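Local coordinates for protein acetyltransferase of GNAT family (Staphylococcus aureus subsp. aureus Mu50, PDB 3D8P) that probably transfers an acetyl group from acetyl-coenzyme A to an amine of its substrate, as in other members of the GNAT family, at residues Y9-K14 against N43-Y48; I115-I120 against Y128-N133. All coordinates share one frame; numbering follows the deposited sequence. Where two conformers were deposited one is given.

Interaction 1: Y9-K14 against N43-Y48; sequences YNRSYK and NIEHNY. With ACT (acetate ion), chain D.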
loop_
_atom_site.group_PDB
_atom_site.type_symbol
_atom_site.label_atom_id
_atom_site.label_comp_id
_atom_site.label_asym_id
_atom_site.label_seq_id
_atom_site.Cartn_x
_atom_site.Cartn_y
_atom_site.Cartn_z
ATOM N N TYR A 9 8.057 4.682 7.802
ATOM C CA TYR A 9 7.164 4.893 8.926
ATOM C C TYR A 9 7.981 4.820 10.224
ATOM O O TYR A 9 8.884 3.997 10.339
ATOM C CB TYR A 9 6.090 3.804 8.935
ATOM C CG TYR A 9 5.288 3.721 10.226
ATOM C CD1 TYR A 9 4.124 4.466 10.386
ATOM C CD2 TYR A 9 5.689 2.897 11.274
ATOM C CE1 TYR A 9 3.396 4.416 11.545
ATOM C CE2 TYR A 9 4.967 2.843 12.448
ATOM C CZ TYR A 9 3.808 3.596 12.563
ATOM O OH TYR A 9 3.068 3.557 13.709
ATOM N N ASN A 10 7.674 5.705 11.173
ATOM C CA ASN A 10 8.147 5.546 12.544
ATOM C C ASN A 10 6.913 5.682 13.460
ATOM O O ASN A 10 5.864 6.173 12.991
ATOM C CB ASN A 10 9.341 6.454 12.886
ATOM C CG ASN A 10 8.958 7.903 13.054
ATOM O OD1 ASN A 10 8.213 8.243 13.957
ATOM N ND2 ASN A 10 9.528 8.777 12.223
ATOM N N ARG A 11 7.025 5.192 14.703
ATOM C CA ARG A 11 5.905 5.116 15.674
ATOM C C ARG A 11 5.222 6.424 16.023
ATOM O O ARG A 11 4.080 6.416 16.471
ATOM C CB ARG A 11 6.365 4.474 16.993
ATOM C CG ARG A 11 6.755 3.021 16.824
ATOM C CD ARG A 11 6.754 2.272 18.154
ATOM N NE ARG A 11 7.711 2.800 19.121
ATOM C CZ ARG A 11 9.025 2.564 19.104
ATOM N NH1 ARG A 11 9.575 1.859 18.124
ATOM N NH2 ARG A 11 9.801 3.061 20.059
ATOM N N SER A 12 5.916 7.544 15.847
ATOM C CA SER A 12 5.313 8.837 16.134
ATOM C C SER A 12 4.115 9.082 15.247
ATOM O O SER A 12 3.206 9.810 15.629
ATOM C CB SER A 12 6.331 9.979 15.978
ATOM O OG SER A 12 6.888 10.061 14.678
ATOM N N TYR A 13 4.101 8.440 14.074
ATOM C CA TYR A 13 3.059 8.655 13.070
ATOM C C TYR A 13 1.840 7.755 13.226
ATOM O O TYR A 13 0.909 7.881 12.432
ATOM C CB TYR A 13 3.641 8.471 11.673
ATOM C CG TYR A 13 4.429 9.631 11.126
ATOM C CD1 TYR A 13 3.782 10.766 10.643
ATOM C CD2 TYR A 13 5.816 9.585 11.049
ATOM C CE1 TYR A 13 4.495 11.827 10.113
ATOM C CE2 TYR A 13 6.545 10.645 10.518
ATOM C CZ TYR A 13 5.885 11.757 10.033
ATOM O OH TYR A 13 6.620 12.829 9.520
ATOM N N LYS A 14 1.826 6.884 14.241
ATOM C CA LYS A 14 0.724 5.922 14.425
ATOM C C LYS A 14 -0.672 6.524 14.304
ATOM O O LYS A 14 -1.464 6.092 13.477
ATOM C CB LYS A 14 0.803 5.213 15.775
ATOM C CG LYS A 14 -0.360 4.234 15.975
ATOM C CD LYS A 14 -0.200 3.379 17.213
ATOM C CE LYS A 14 -1.441 2.521 17.428
ATOM N NZ LYS A 14 -1.304 1.589 18.598
ATOM N N ASN A 43 0.043 -1.926 14.955
ATOM C CA ASN A 43 1.402 -2.369 15.213
ATOM C C ASN A 43 2.148 -2.426 13.841
ATOM O O ASN A 43 2.437 -3.505 13.382
ATOM C CB ASN A 43 1.435 -3.809 15.882
ATOM C CG ASN A 43 0.463 -4.014 17.151
ATOM O OD1 ASN A 43 -0.758 -4.207 17.015
ATOM N ND2 ASN A 43 1.064 -4.121 18.351
ATOM N N ILE A 44 2.438 -1.287 13.202
ATOM C CA ILE A 44 3.066 -1.252 11.868
ATOM C C ILE A 44 4.482 -1.797 11.897
ATOM O O ILE A 44 4.846 -2.555 10.995
ATOM C CB ILE A 44 3.085 0.190 11.168
ATOM C CG1 ILE A 44 1.689 0.717 10.797
ATOM C CG2 ILE A 44 3.900 0.189 9.877
ATOM C CD1 ILE A 44 1.004 0.036 9.665
ATOM N N GLU A 45 5.290 -1.410 12.886
ATOM C CA GLU A 45 6.657 -1.934 13.002
ATOM C C GLU A 45 6.592 -3.457 13.041
ATOM O O GLU A 45 7.302 -4.114 12.307
ATOM C CB GLU A 45 7.438 -1.398 14.233
ATOM C CG GLU A 45 7.770 0.112 14.175
ATOM C CD GLU A 45 8.905 0.573 15.116
ATOM O OE1 GLU A 45 9.379 -0.222 15.987
ATOM O OE2 GLU A 45 9.334 1.760 14.963
ATOM N N HIS A 46 5.724 -4.006 13.881
ATOM C CA HIS A 46 5.641 -5.431 14.014
ATOM C C HIS A 46 5.101 -6.099 12.744
ATOM O O HIS A 46 5.705 -7.043 12.226
ATOM C CB HIS A 46 4.793 -5.807 15.212
ATOM C CG HIS A 46 4.601 -7.272 15.353
ATOM N ND1 HIS A 46 3.447 -7.904 14.954
ATOM C CD2 HIS A 46 5.433 -8.242 15.798
ATOM C CE1 HIS A 46 3.570 -9.204 15.157
ATOM N NE2 HIS A 46 4.759 -9.433 15.685
ATOM N N ASN A 47 3.986 -5.597 12.228
ATOM C CA ASN A 47 3.347 -6.249 11.063
ATOM C C ASN A 47 4.055 -6.042 9.729
ATOM O O ASN A 47 3.985 -6.919 8.889
ATOM C CB ASN A 47 1.875 -5.853 10.924
ATOM C CG ASN A 47 1.067 -6.232 12.139
ATOM O OD1 ASN A 47 0.346 -5.413 12.681
ATOM N ND2 ASN A 47 1.245 -7.448 12.614
ATOM N N TYR A 48 4.750 -4.922 9.557
ATOM C CA TYR A 48 5.390 -4.580 8.271
ATOM C C TYR A 48 6.899 -4.547 8.328
ATOM O O TYR A 48 7.537 -5.232 7.553
ATOM C CB TYR A 48 4.890 -3.224 7.752
ATOM C CG TYR A 48 3.438 -3.242 7.358
ATOM C CD1 TYR A 48 3.057 -3.580 6.059
ATOM C CD2 TYR A 48 2.436 -2.941 8.285
ATOM C CE1 TYR A 48 1.699 -3.603 5.682
ATOM C CE2 TYR A 48 1.105 -2.963 7.933
ATOM C CZ TYR A 48 0.742 -3.297 6.607
ATOM O OH TYR A 48 -0.579 -3.318 6.223
HETATM C C ACT D . 3.529 0.961 16.167
HETATM O O ACT D . 4.307 0.175 15.560
HETATM O OXT ACT D . 3.366 2.069 15.604
HETATM C CH3 ACT D . 2.833 0.628 17.472
#
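Arg11 and Glu45 mark the closest backbone approach, their CA atoms 7.6 Å apart, so side chains and a bound acetate span the contact. Residues 9-14 form the turn that carries the chain from strand 5-8, the first edge of the GNAT mixed sheet, into helix 14-28; residues 44-48 belong to the short helix 44-49, with a wider pi-type turn at 45-48. Asn10 opens the turn as an Asx turn, its OD1 accepting the backbone N-H of Ser12 in the carbonyl plane.

The buried apolar part is a CH-pi contact. Ile44 CB lies over one face of the Tyr9 ring, 3.8 Å from the centroid and displaced toward the rim, while Ile44 CG2 rests on the same face at 3.5 Å from Tyr9 CD2. Tyr9 CG stands anti to the backbone N (chi1 167°), which swings the ring toward the short helix. Phe55 of strand 54-59 and Leu17 of helix 14-28 each touch both Tyr9 and Ile44, closing this small cluster.

At the exposed side Arg11 and Glu45 form a salt bridge. The Arg11 chain bends at chi3 and its NH1 reaches Glu45 OE1 at 3.0 Å; the hydrogen bond is weak, its N-H...O angle being 130°. The carboxylate meets the edge of the guanidinium, with the two planes 80° apart, while Arg11 CG lies 3.4 Å from Glu45 OE2.

An acetate, probably from the crystallisation liquor, sits between Tyr9 OH and the start of the short helix. Its OXT, at the Tyr9 ring edge, accepts a hydrogen bond from Tyr9 OH so short that the ion's exact position is doubtful, and its other oxygen, O, lies 3.3 Å from its donor Glu45 N.

Interaction 2: I115-I120 against Y128-N133; sequences IYLGTI and YFYSNN. With EDO (1,2-ethanediol), chain F; EDO (1,2-ethanediol), chain G.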
loop_
_atom_site.group_PDB
_atom_site.type_symbol
_atom_site.label_atom_id
_atom_site.label_comp_id
_atom_site.label_asym_id
_atom_site.label_seq_id
_atom_site.Cartn_x
_atom_site.Cartn_y
_atom_site.Cartn_z
ATOM N N ILE A 115 4.926 -8.596 -6.902
ATOM C CA ILE A 115 4.018 -7.901 -6.019
ATOM C C ILE A 115 2.585 -8.190 -6.423
ATOM O O ILE A 115 2.165 -7.867 -7.550
ATOM C CB ILE A 115 4.230 -6.336 -6.095
ATOM C CG1 ILE A 115 5.702 -5.957 -5.858
ATOM C CG2 ILE A 115 3.294 -5.611 -5.109
ATOM C CD1 ILE A 115 6.009 -4.472 -5.987
ATOM N N TYR A 116 1.853 -8.813 -5.501
ATOM C CA TYR A 116 0.439 -9.062 -5.641
ATOM C C TYR A 116 -0.308 -7.988 -4.874
ATOM O O TYR A 116 0.229 -7.396 -3.957
ATOM C CB TYR A 116 0.064 -10.431 -5.044
ATOM C CG TYR A 116 0.489 -11.621 -5.860
ATOM C CD1 TYR A 116 -0.350 -12.131 -6.834
ATOM C CD2 TYR A 116 1.705 -12.264 -5.646
ATOM C CE1 TYR A 116 0.006 -13.218 -7.585
ATOM C CE2 TYR A 116 2.076 -13.369 -6.421
ATOM C CZ TYR A 116 1.201 -13.841 -7.375
ATOM O OH TYR A 116 1.492 -14.924 -8.158
ATOM N N LEU A 117 -1.558 -7.743 -5.230
ATOM C CA LEU A 117 -2.423 -6.898 -4.424
ATOM C C LEU A 117 -3.870 -7.255 -4.686
ATOM O O LEU A 117 -4.213 -7.769 -5.746
ATOM C CB LEU A 117 -2.170 -5.398 -4.685
ATOM C CG LEU A 117 -2.566 -4.744 -6.005
ATOM C CD1 LEU A 117 -3.993 -4.257 -5.980
ATOM C CD2 LEU A 117 -1.635 -3.629 -6.356
ATOM N N GLY A 118 -4.703 -6.998 -3.685
ATOM C CA GLY A 118 -6.149 -7.053 -3.808
ATOM C C GLY A 118 -6.648 -5.650 -3.477
ATOM O O GLY A 118 -6.062 -4.956 -2.647
ATOM N N THR A 119 -7.726 -5.229 -4.118
ATOM C CA THR A 119 -8.324 -3.931 -3.861
ATOM C C THR A 119 -9.841 -4.035 -4.105
ATOM O O THR A 119 -10.332 -5.047 -4.578
ATOM C CB THR A 119 -7.610 -2.822 -4.688
ATOM O OG1 THR A 119 -8.056 -1.538 -4.252
ATOM C CG2 THR A 119 -7.825 -2.989 -6.193
ATOM N N ILE A 120 -10.592 -2.979 -3.808
ATOM C CA ILE A 120 -12.063 -3.000 -3.925
ATOM C C ILE A 120 -12.453 -2.240 -5.189
ATOM O O ILE A 120 -11.689 -1.371 -5.621
ATOM C CB ILE A 120 -12.728 -2.340 -2.694
ATOM C CG1 ILE A 120 -12.144 -2.886 -1.380
ATOM C CG2 ILE A 120 -14.225 -2.572 -2.712
ATOM C CD1 ILE A 120 -12.567 -4.330 -1.060
ATOM N N TYR A 128 -6.954 1.986 -12.435
ATOM C CA TYR A 128 -6.256 2.557 -13.573
ATOM C C TYR A 128 -4.795 2.835 -13.246
ATOM O O TYR A 128 -3.929 2.637 -14.096
ATOM C CB TYR A 128 -6.917 3.849 -14.011
ATOM C CG TYR A 128 -8.358 3.698 -14.428
ATOM C CD1 TYR A 128 -8.744 2.735 -15.363
ATOM C CD2 TYR A 128 -9.335 4.560 -13.930
ATOM C CE1 TYR A 128 -10.075 2.617 -15.770
ATOM C CE2 TYR A 128 -10.665 4.457 -14.337
ATOM C CZ TYR A 128 -11.029 3.484 -15.250
ATOM O OH TYR A 128 -12.353 3.393 -15.642
ATOM N N PHE A 129 -4.524 3.300 -12.024
ATOM C CA PHE A 129 -3.144 3.526 -11.591
ATOM C C PHE A 129 -2.315 2.232 -11.647
ATOM O O PHE A 129 -1.217 2.216 -12.196
ATOM C CB PHE A 129 -3.084 4.104 -10.163
ATOM C CG PHE A 129 -1.683 4.190 -9.612
ATOM C CD1 PHE A 129 -0.854 5.253 -9.947
ATOM C CD2 PHE A 129 -1.185 3.188 -8.797
ATOM C CE1 PHE A 129 0.448 5.326 -9.462
ATOM C CE2 PHE A 129 0.113 3.251 -8.303
ATOM C CZ PHE A 129 0.932 4.315 -8.630
ATOM N N TYR A 130 -2.841 1.153 -11.079
ATOM C CA TYR A 130 -2.111 -0.118 -11.085
ATOM C C TYR A 130 -1.913 -0.615 -12.516
ATOM O O TYR A 130 -0.823 -1.020 -12.863
ATOM C CB TYR A 130 -2.812 -1.177 -10.233
ATOM C CG TYR A 130 -2.994 -0.775 -8.788
ATOM C CD1 TYR A 130 -1.910 -0.390 -8.019
ATOM C CD2 TYR A 130 -4.249 -0.808 -8.179
ATOM C CE1 TYR A 130 -2.056 -0.034 -6.698
ATOM C CE2 TYR A 130 -4.399 -0.447 -6.849
ATOM C CZ TYR A 130 -3.287 -0.051 -6.113
ATOM O OH TYR A 130 -3.398 0.314 -4.781
ATOM N N SER A 131 -2.955 -0.541 -13.346
ATOM C CA SER A 131 -2.879 -0.957 -14.732
ATOM C C SER A 131 -1.859 -0.168 -15.540
ATOM O O SER A 131 -1.295 -0.679 -16.507
ATOM C CB SER A 131 -4.242 -0.796 -15.402
ATOM O OG SER A 131 -5.187 -1.694 -14.849
ATOM N N ASN A 132 -1.677 1.097 -15.181
ATOM C CA ASN A 132 -0.741 1.980 -15.866
ATOM C C ASN A 132 0.675 1.893 -15.289
ATOM O O ASN A 132 1.609 2.464 -15.868
ATOM C CB ASN A 132 -1.236 3.426 -15.791
ATOM C CG ASN A 132 -2.484 3.660 -16.616
ATOM O OD1 ASN A 132 -2.726 2.986 -17.611
ATOM N ND2 ASN A 132 -3.280 4.634 -16.208
ATOM N N ASN A 133 0.826 1.159 -14.183
ATOM C CA ASN A 133 2.106 0.997 -13.518
ATOM C C ASN A 133 2.568 -0.442 -13.350
ATOM O O ASN A 133 3.085 -0.810 -12.306
ATOM C CB ASN A 133 2.110 1.780 -12.192
ATOM C CG ASN A 133 2.183 3.276 -12.426
ATOM O OD1 ASN A 133 3.243 3.804 -12.751
ATOM N ND2 ASN A 133 1.048 3.959 -12.313
HETATM C C1 EDO F . -6.467 1.698 -1.903
HETATM O O1 EDO F . -5.448 1.133 -1.061
HETATM C C2 EDO F . -6.160 1.447 -3.368
HETATM O O2 EDO F . -6.273 0.045 -3.677
HETATM C C1 EDO G . -3.451 -2.689 -2.290
HETATM O O1 EDO G . -4.592 -2.828 -1.454
HETATM C C2 EDO G . -2.639 -1.470 -1.905
HETATM O O2 EDO G . -3.532 -0.564 -1.279
#
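The first torsions of Tyr130 and Leu117 bring the ring and the leucine methyls together. The tyrosine places CG anti to its own carbonyl carbon (chi1 -58°), sending the ring from the helix toward the strand; Leu117 holds CG between its backbone N and carbonyl carbon (chi1 70°), and its two methyls reach the ring. Leu117 CD2 lies over one face, 3.7 Å from the Tyr130 ring centroid and 16° off the ring normal, a CH-pi contact whose closest pair is Leu117 CD2 and Tyr130 CE1 at 3.6 Å. The methyl is displaced toward the CD1-CE1 side of the rim. Leu117 CD1 comes to 3.9 Å from Tyr130 CE2, so the branched end of the leucine spans the ring's width. Further along the strand, Thr119 CG2 approaches Tyr130 CE2 obliquely.

Strand 114-119 runs parallel to strand 78-86 in the GNAT sheet, and helix 124-132 follows it in the chain. The two segments are set well apart, 9.5 Å separating the CA atoms of Leu117 and Tyr130, and side chains bridge the interval. Met84 of strand 78-86 also touches Tyr130, while Tyr157 of strand 155-160 touches Leu117 and Thr119. In GNAT enzymes acetyl-coenzyme A binds where the equivalents of the parallel strands 78-86 and 114-119 splay apart.

Two 1,2-ethanediol molecules, probably from the crystallisation liquor, lie beside the tyrosine hydroxyl. O2 of the chain F molecule, at the ring edge, is hydrogen-bonded to Tyr130 OH at 3.1 Å; its bond to Thr119 OG1 is so short as to be doubtful, but together they would link helix and strand, which share no direct hydrogen bond. O1 of the chain G molecule donates to Gly118 O at 2.8 Å.

How the interactions relate
Along the chain both segments of interaction 1 precede those of interaction 2, and the two contacts lie on opposite sides of the chain's centre, their own centres 24 Å apart and their nearest atoms about 10 Å apart without touching. The mixed sheet joins them. Interaction 1 packs beside its first edge, where strands 5-8 and 54-59 pair, with helix 14-28 covering the cluster; interaction 2 rests on strand 114-119, beyond strands 65-73 and 78-86 in sheet order. One contact thus joins the loop after strand 5-8 to the short helix 44-49, whereas the other joins helix 124-132 to strand 114-119, in the region that probably receives acetyl-coenzyme A.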